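Long-range contacts in mosquitocidal toxin (Lysinibacillus sphaericus, PDB 2VSE), which is toxic to mosquitoes, probably by ADP-ribosylating target-cell proteins, and joins its transferase domain to ricin-B-like lectin domains that probably bind sugars: residues E342-G347 and P392-S397; Q356-E361 and F370-D375. All coordinates share one frame; numbering follows the deposited sequence.

Contact 1: E342-G347 and P392-S397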
loop_
_atom_site.group_PDB
_atom_site.type_symbol
_atom_site.label_atom_id
_atom_site.label_comp_id
_atom_site.label_asym_id
_atom_site.label_seq_id
_atom_site.Cartn_x
_atom_site.Cartn_y
_atom_site.Cartn_z
ATOM N N GLU A 342 52.232 -16.739 1.597
ATOM C CA GLU A 342 51.336 -15.584 1.664
ATOM C C GLU A 342 49.998 -15.912 2.337
ATOM O O GLU A 342 49.486 -17.036 2.239
ATOM C CB GLU A 342 51.153 -14.912 0.299
ATOM C CG GLU A 342 50.644 -15.810 -0.819
ATOM C CD GLU A 342 50.381 -15.039 -2.101
ATOM O OE1 GLU A 342 51.246 -14.233 -2.508
ATOM O OE2 GLU A 342 49.307 -15.239 -2.703
ATOM N N GLN A 343 49.477 -14.928 3.063
ATOM C CA GLN A 343 48.198 -15.068 3.751
ATOM C C GLN A 343 47.127 -14.251 3.032
ATOM O O GLN A 343 45.964 -14.259 3.434
ATOM C CB GLN A 343 48.310 -14.650 5.230
ATOM C CG GLN A 343 49.386 -15.389 6.054
ATOM C CD GLN A 343 49.092 -16.878 6.249
ATOM O OE1 GLN A 343 48.083 -17.258 6.849
ATOM N NE2 GLN A 343 49.986 -17.724 5.747
ATOM N N VAL A 344 47.525 -13.569 1.958
ATOM C CA VAL A 344 46.612 -12.730 1.170
ATOM C C VAL A 344 45.665 -13.553 0.289
ATOM O O VAL A 344 45.953 -14.712 -0.042
ATOM C CB VAL A 344 47.368 -11.668 0.311
ATOM C CG1 VAL A 344 48.325 -10.851 1.177
ATOM C CG2 VAL A 344 48.116 -12.315 -0.851
ATOM N N ILE A 345 44.536 -12.944 -0.068
ATOM C CA ILE A 345 43.536 -13.547 -0.944
ATOM C C ILE A 345 43.718 -13.035 -2.378
ATOM O O ILE A 345 44.018 -11.854 -2.584
ATOM C CB ILE A 345 42.077 -13.257 -0.418
ATOM C CG1 ILE A 345 41.928 -13.633 1.074
ATOM C CG2 ILE A 345 40.995 -13.943 -1.275
ATOM C CD1 ILE A 345 42.193 -15.117 1.434
ATOM N N ARG A 346 43.564 -13.923 -3.361
ATOM C CA ARG A 346 43.639 -13.522 -4.776
ATOM C C ARG A 346 42.556 -14.207 -5.615
ATOM O O ARG A 346 41.898 -15.128 -5.138
ATOM C CB ARG A 346 45.032 -13.802 -5.367
ATOM C CG ARG A 346 46.197 -13.513 -4.432
ATOM C CD ARG A 346 47.524 -13.954 -5.027
ATOM N NE ARG A 346 48.179 -12.824 -5.663
ATOM C CZ ARG A 346 49.180 -12.135 -5.124
ATOM N NH1 ARG A 346 49.673 -12.476 -3.941
ATOM N NH2 ARG A 346 49.698 -11.106 -5.782
ATOM N N GLY A 347 42.380 -13.751 -6.856
ATOM C CA GLY A 347 41.522 -14.431 -7.825
ATOM C C GLY A 347 42.331 -15.275 -8.803
ATOM O O GLY A 347 43.129 -14.735 -9.572
ATOM N N PRO A 392 43.960 -5.336 1.802
ATOM C CA PRO A 392 43.827 -6.693 1.262
ATOM C C PRO A 392 42.980 -7.597 2.133
ATOM O O PRO A 392 43.048 -7.520 3.360
ATOM C CB PRO A 392 45.273 -7.223 1.257
ATOM C CG PRO A 392 46.137 -6.028 1.323
ATOM C CD PRO A 392 45.368 -5.002 2.097
ATOM N N LEU A 393 42.183 -8.447 1.496
ATOM C CA LEU A 393 41.581 -9.562 2.199
ATOM C C LEU A 393 42.667 -10.577 2.486
ATOM O O LEU A 393 43.475 -10.897 1.611
ATOM C CB LEU A 393 40.459 -10.195 1.383
ATOM C CG LEU A 393 39.041 -9.768 1.762
ATOM C CD1 LEU A 393 38.707 -8.381 1.233
ATOM C CD2 LEU A 393 38.052 -10.792 1.244
ATOM N N VAL A 394 42.705 -11.051 3.728
ATOM C CA VAL A 394 43.692 -12.040 4.147
ATOM C C VAL A 394 43.031 -13.256 4.776
ATOM O O VAL A 394 41.822 -13.296 4.990
ATOM C CB VAL A 394 44.717 -11.477 5.177
ATOM C CG1 VAL A 394 45.544 -10.348 4.577
ATOM C CG2 VAL A 394 44.024 -11.038 6.473
ATOM N N VAL A 395 43.851 -14.249 5.075
ATOM C CA VAL A 395 43.428 -15.368 5.883
ATOM C C VAL A 395 44.131 -15.201 7.237
ATOM O O VAL A 395 45.279 -14.747 7.292
ATOM C CB VAL A 395 43.733 -16.704 5.153
ATOM C CG1 VAL A 395 44.970 -17.375 5.692
ATOM C CG2 VAL A 395 42.522 -17.632 5.194
ATOM N N SER A 396 43.425 -15.501 8.327
ATOM C CA SER A 396 43.999 -15.384 9.673
ATOM C C SER A 396 43.335 -16.339 10.663
ATOM O O SER A 396 42.249 -16.864 10.400
ATOM C CB SER A 396 43.923 -13.941 10.192
ATOM O OG SER A 396 42.686 -13.680 10.831
ATOM N N SER A 397 43.989 -16.554 11.799
ATOM C CA SER A 397 43.448 -17.437 12.828
ATOM C C SER A 397 42.263 -16.776 13.527
ATOM O O SER A 397 42.123 -15.550 13.491
ATOM C CB SER A 397 44.532 -17.878 13.829
ATOM O OG SER A 397 45.066 -16.785 14.553
#
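The I345 side chain leans over the backbone of L393. With chi1 at -51°, CG1 stands opposite the carbonyl carbon, on the side of the backbone N. This turns the branch onto the peptide of L393, and I345 CG1 comes within 3.2 Å of L393 O, a tight approach. The same CG1 meets L393 CB at 3.8 Å. Beyond it, I345 CD1 reaches along the backbone to V394 and V395, with 4.3 Å to V395 CB. The I345 N-H is used as well: it binds L393 O at 2.9 Å, so this one carbonyl has the N-H and a CH2 of I345 beside it.

One residue pair along, V344 and V394 lie opposite each other, and their CG1 methyls approach at 4.4 Å. Next, V395 N gives a short bond of 2.7 Å to Q343 O. The two bonds bracket the V344-V394 bridge. The Q343 and V395 side chains pass at a slant. Q343 bends at chi2 (-67°), and its OE1 lies 3.3 Å from V395 CG1. The Q343 amide is held by K378 NZ at OE1 and by G341 O at NE2. Within 342-347, R346 NH1 forms a salt bridge with the E342 carboxylate, while R346 NE binds G293 O.

This region is part of a ricin-type beta-trefoil. I345 and L393 both pack on V296 of strand 294-300 and L380 of strand 379-382. Strand 346-348 lies between strands 294-300 and 331-333, and strand 393-396 pairs with 379-382. The residues leading into 346-348 bridge to strand 393-396 and so bring the two sheets together.

Contact 2: Q356-E361 and F370-D375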
loop_
_atom_site.group_PDB
_atom_site.type_symbol
_atom_site.label_atom_id
_atom_site.label_comp_id
_atom_site.label_asym_id
_atom_site.label_seq_id
_atom_site.Cartn_x
_atom_site.Cartn_y
_atom_site.Cartn_z
ATOM N N GLN A 356 40.594 -23.188 -2.961
ATOM C CA GLN A 356 39.579 -22.291 -3.532
ATOM C C GLN A 356 38.191 -22.709 -3.074
ATOM O O GLN A 356 37.192 -22.327 -3.668
ATOM C CB GLN A 356 39.639 -22.267 -5.055
ATOM C CG GLN A 356 41.023 -22.006 -5.619
ATOM C CD GLN A 356 41.050 -22.120 -7.121
ATOM O OE1 GLN A 356 40.794 -23.187 -7.681
ATOM N NE2 GLN A 356 41.356 -21.011 -7.790
ATOM N N TYR A 357 38.138 -23.517 -2.025
ATOM C CA TYR A 357 36.875 -23.886 -1.412
ATOM C C TYR A 357 36.799 -23.294 -0.021
ATOM O O TYR A 357 37.816 -23.184 0.683
ATOM C CB TYR A 357 36.715 -25.401 -1.333
ATOM C CG TYR A 357 36.351 -26.070 -2.638
ATOM C CD1 TYR A 357 35.016 -26.297 -2.976
ATOM C CD2 TYR A 357 37.342 -26.503 -3.529
ATOM C CE1 TYR A 357 34.672 -26.930 -4.172
ATOM C CE2 TYR A 357 37.004 -27.134 -4.728
ATOM C CZ TYR A 357 35.671 -27.345 -5.035
ATOM O OH TYR A 357 35.325 -27.956 -6.207
ATOM N N TRP A 358 35.588 -22.917 0.367
ATOM C CA TRP A 358 35.362 -22.252 1.630
ATOM C C TRP A 358 34.157 -22.887 2.273
ATOM O O TRP A 358 33.156 -23.096 1.598
ATOM C CB TRP A 358 35.115 -20.758 1.390
ATOM C CG TRP A 358 36.250 -20.116 0.673
ATOM C CD1 TRP A 358 36.404 -20.011 -0.669
ATOM C CD2 TRP A 358 37.413 -19.526 1.263
ATOM N NE1 TRP A 358 37.592 -19.385 -0.965
ATOM C CE2 TRP A 358 38.230 -19.068 0.203
ATOM C CE3 TRP A 358 37.842 -19.328 2.584
ATOM C CZ2 TRP A 358 39.462 -18.438 0.419
ATOM C CZ3 TRP A 358 39.058 -18.688 2.800
ATOM C CH2 TRP A 358 39.854 -18.252 1.720
ATOM N N THR A 359 34.254 -23.231 3.555
ATOM C CA THR A 359 33.055 -23.582 4.308
ATOM C C THR A 359 32.491 -22.277 4.855
ATOM O O THR A 359 33.241 -21.352 5.195
ATOM C CB THR A 359 33.312 -24.567 5.467
ATOM O OG1 THR A 359 34.237 -23.986 6.387
ATOM C CG2 THR A 359 33.844 -25.918 4.962
ATOM N N ILE A 360 31.169 -22.204 4.912
ATOM C CA ILE A 360 30.467 -20.999 5.318
ATOM C C ILE A 360 29.570 -21.353 6.502
ATOM O O ILE A 360 28.572 -22.058 6.343
ATOM C CB ILE A 360 29.634 -20.446 4.147
ATOM C CG1 ILE A 360 30.548 -20.125 2.950
ATOM C CG2 ILE A 360 28.829 -19.232 4.592
ATOM C CD1 ILE A 360 29.833 -19.501 1.725
ATOM N N GLU A 361 29.957 -20.876 7.683
ATOM C CA GLU A 361 29.250 -21.158 8.925
ATOM C C GLU A 361 28.583 -19.900 9.478
ATOM O O GLU A 361 29.213 -18.847 9.570
ATOM C CB GLU A 361 30.229 -21.705 9.955
ATOM C CG GLU A 361 30.924 -23.002 9.537
ATOM C CD GLU A 361 32.214 -23.258 10.309
ATOM O OE1 GLU A 361 32.785 -22.291 10.871
ATOM O OE2 GLU A 361 32.661 -24.423 10.345
ATOM N N PHE A 370 33.958 -17.342 6.917
ATOM C CA PHE A 370 34.508 -18.146 5.838
ATOM C C PHE A 370 35.812 -18.765 6.331
ATOM O O PHE A 370 36.703 -18.046 6.790
ATOM C CB PHE A 370 34.825 -17.279 4.618
ATOM C CG PHE A 370 33.621 -16.692 3.936
ATOM C CD1 PHE A 370 33.140 -17.250 2.758
ATOM C CD2 PHE A 370 33.005 -15.556 4.437
ATOM C CE1 PHE A 370 32.047 -16.711 2.114
ATOM C CE2 PHE A 370 31.899 -15.005 3.793
ATOM C CZ PHE A 370 31.420 -15.583 2.631
ATOM N N ARG A 371 35.922 -20.090 6.254
ATOM C CA ARG A 371 37.192 -20.746 6.525
ATOM C C ARG A 371 37.605 -21.678 5.383
ATOM O O ARG A 371 36.786 -22.421 4.844
ATOM C CB ARG A 371 37.209 -21.411 7.920
ATOM C CG ARG A 371 36.422 -22.706 8.097
ATOM C CD ARG A 371 35.815 -22.830 9.514
ATOM N NE ARG A 371 36.814 -22.857 10.588
ATOM C CZ ARG A 371 36.562 -22.560 11.864
ATOM N NH1 ARG A 371 35.340 -22.207 12.243
ATOM N NH2 ARG A 371 37.537 -22.609 12.761
ATOM N N ASN A 372 38.873 -21.590 4.993
ATOM C CA ASN A 372 39.389 -22.326 3.839
ATOM C C ASN A 372 39.346 -23.839 4.019
ATOM O O ASN A 372 39.710 -24.365 5.075
ATOM C CB ASN A 372 40.808 -21.878 3.508
ATOM C CG ASN A 372 41.268 -22.385 2.161
ATOM O OD1 ASN A 372 41.888 -23.445 2.064
ATOM N ND2 ASN A 372 40.945 -21.642 1.105
ATOM N N LEU A 373 38.901 -24.537 2.978
ATOM C CA LEU A 373 38.719 -25.982 3.058
ATOM C C LEU A 373 40.040 -26.722 3.234
ATOM O O LEU A 373 40.100 -27.697 3.984
ATOM C CB LEU A 373 37.940 -26.520 1.852
ATOM C CG LEU A 373 37.511 -27.998 1.884
ATOM C CD1 LEU A 373 36.534 -28.300 3.025
ATOM C CD2 LEU A 373 36.917 -28.436 0.556
ATOM N N SER A 374 41.094 -26.260 2.562
ATOM C CA SER A 374 42.401 -26.924 2.649
ATOM C C SER A 374 43.061 -26.771 4.023
ATOM O O SER A 374 43.844 -27.624 4.426
ATOM C CB SER A 374 43.345 -26.473 1.536
ATOM O OG SER A 374 43.823 -25.171 1.781
ATOM N N ASP A 375 42.728 -25.691 4.727
ATOM C CA ASP A 375 43.191 -25.452 6.092
ATOM C C ASP A 375 42.086 -24.725 6.878
ATOM O O ASP A 375 42.028 -23.493 6.881
ATOM C CB ASP A 375 44.493 -24.649 6.081
ATOM C CG ASP A 375 45.138 -24.555 7.450
ATOM O OD1 ASP A 375 44.396 -24.506 8.458
ATOM O OD2 ASP A 375 46.391 -24.519 7.516
#
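Just after Q356, the side chains of Y357 and L373 run alongside each other in the same direction, with L373 CD2 at 3.6 Å from Y357 CB. The Q356 amide is bonded to S333, T349 and S351. L373 N binds Y357 O at 2.9 Å. Farther out, the Y357 ring has a cation-pi contact with K317, and its OH binds K321.

W358 follows, and with Q356 and Y357 it makes up the Q-x-W motif of ricin-type beta-trefoil lectins. N372 ND2 stands over one face of the indole, 3.5 Å above its plane and offset toward the rim. The amide is turned almost perpendicular to the ring (87°). N372 CG lies anti to the backbone N (chi1 -168°), which carries the amide across the indole. N372 ND2 binds N355 O, while N372 OD1 accepts from S374 OG and S374 N, the latter making an Asx turn. These bonds fix the amide. W358 NE1 binds L332 O.

T359 is the hydrogen-bonded antiparallel partner of R371, through T359 N to R371 O and R371 N to T359 O. T359 OG1 touches R371 CG at 3.1 Å and adds a weak bond to R371 O.

I360 runs alongside F370, and its CD1 meets F370 CE1 at 3.6 Å. The F370 ring also packs edge-to-face with W406.

At E361, OE1 uses its syn lone pair to take R371 NH1 at 2.9 Å, in the guanidinium plane. The carboxylate and guanidinium planes are 64° apart. Bends at chi2 and chi3 fold the R371 chain back toward E361, and its NE binds P376 O.

How the contacts relate
From the N terminus, the chain enters contact 1 at 342-347 and runs on through strand 346-348. It then reaches 356-361, turns, and comes back as 370-375. Contact 2 closes this short beta hairpin. Strand 379-382 comes next, and 392-397 then completes contact 1. The hairpin of contact 2 therefore lies wholly within the longer excursion that contact 1 closes, and the two do not cross. Their centres are about 12 Å apart. They meet directly where I345 CD1 packs on W358 CH2 at 3.9 Å. Together they tie the hairpin, strand 346-348 and the pair 379-382 and 393-396 into one ricin-type beta-trefoil.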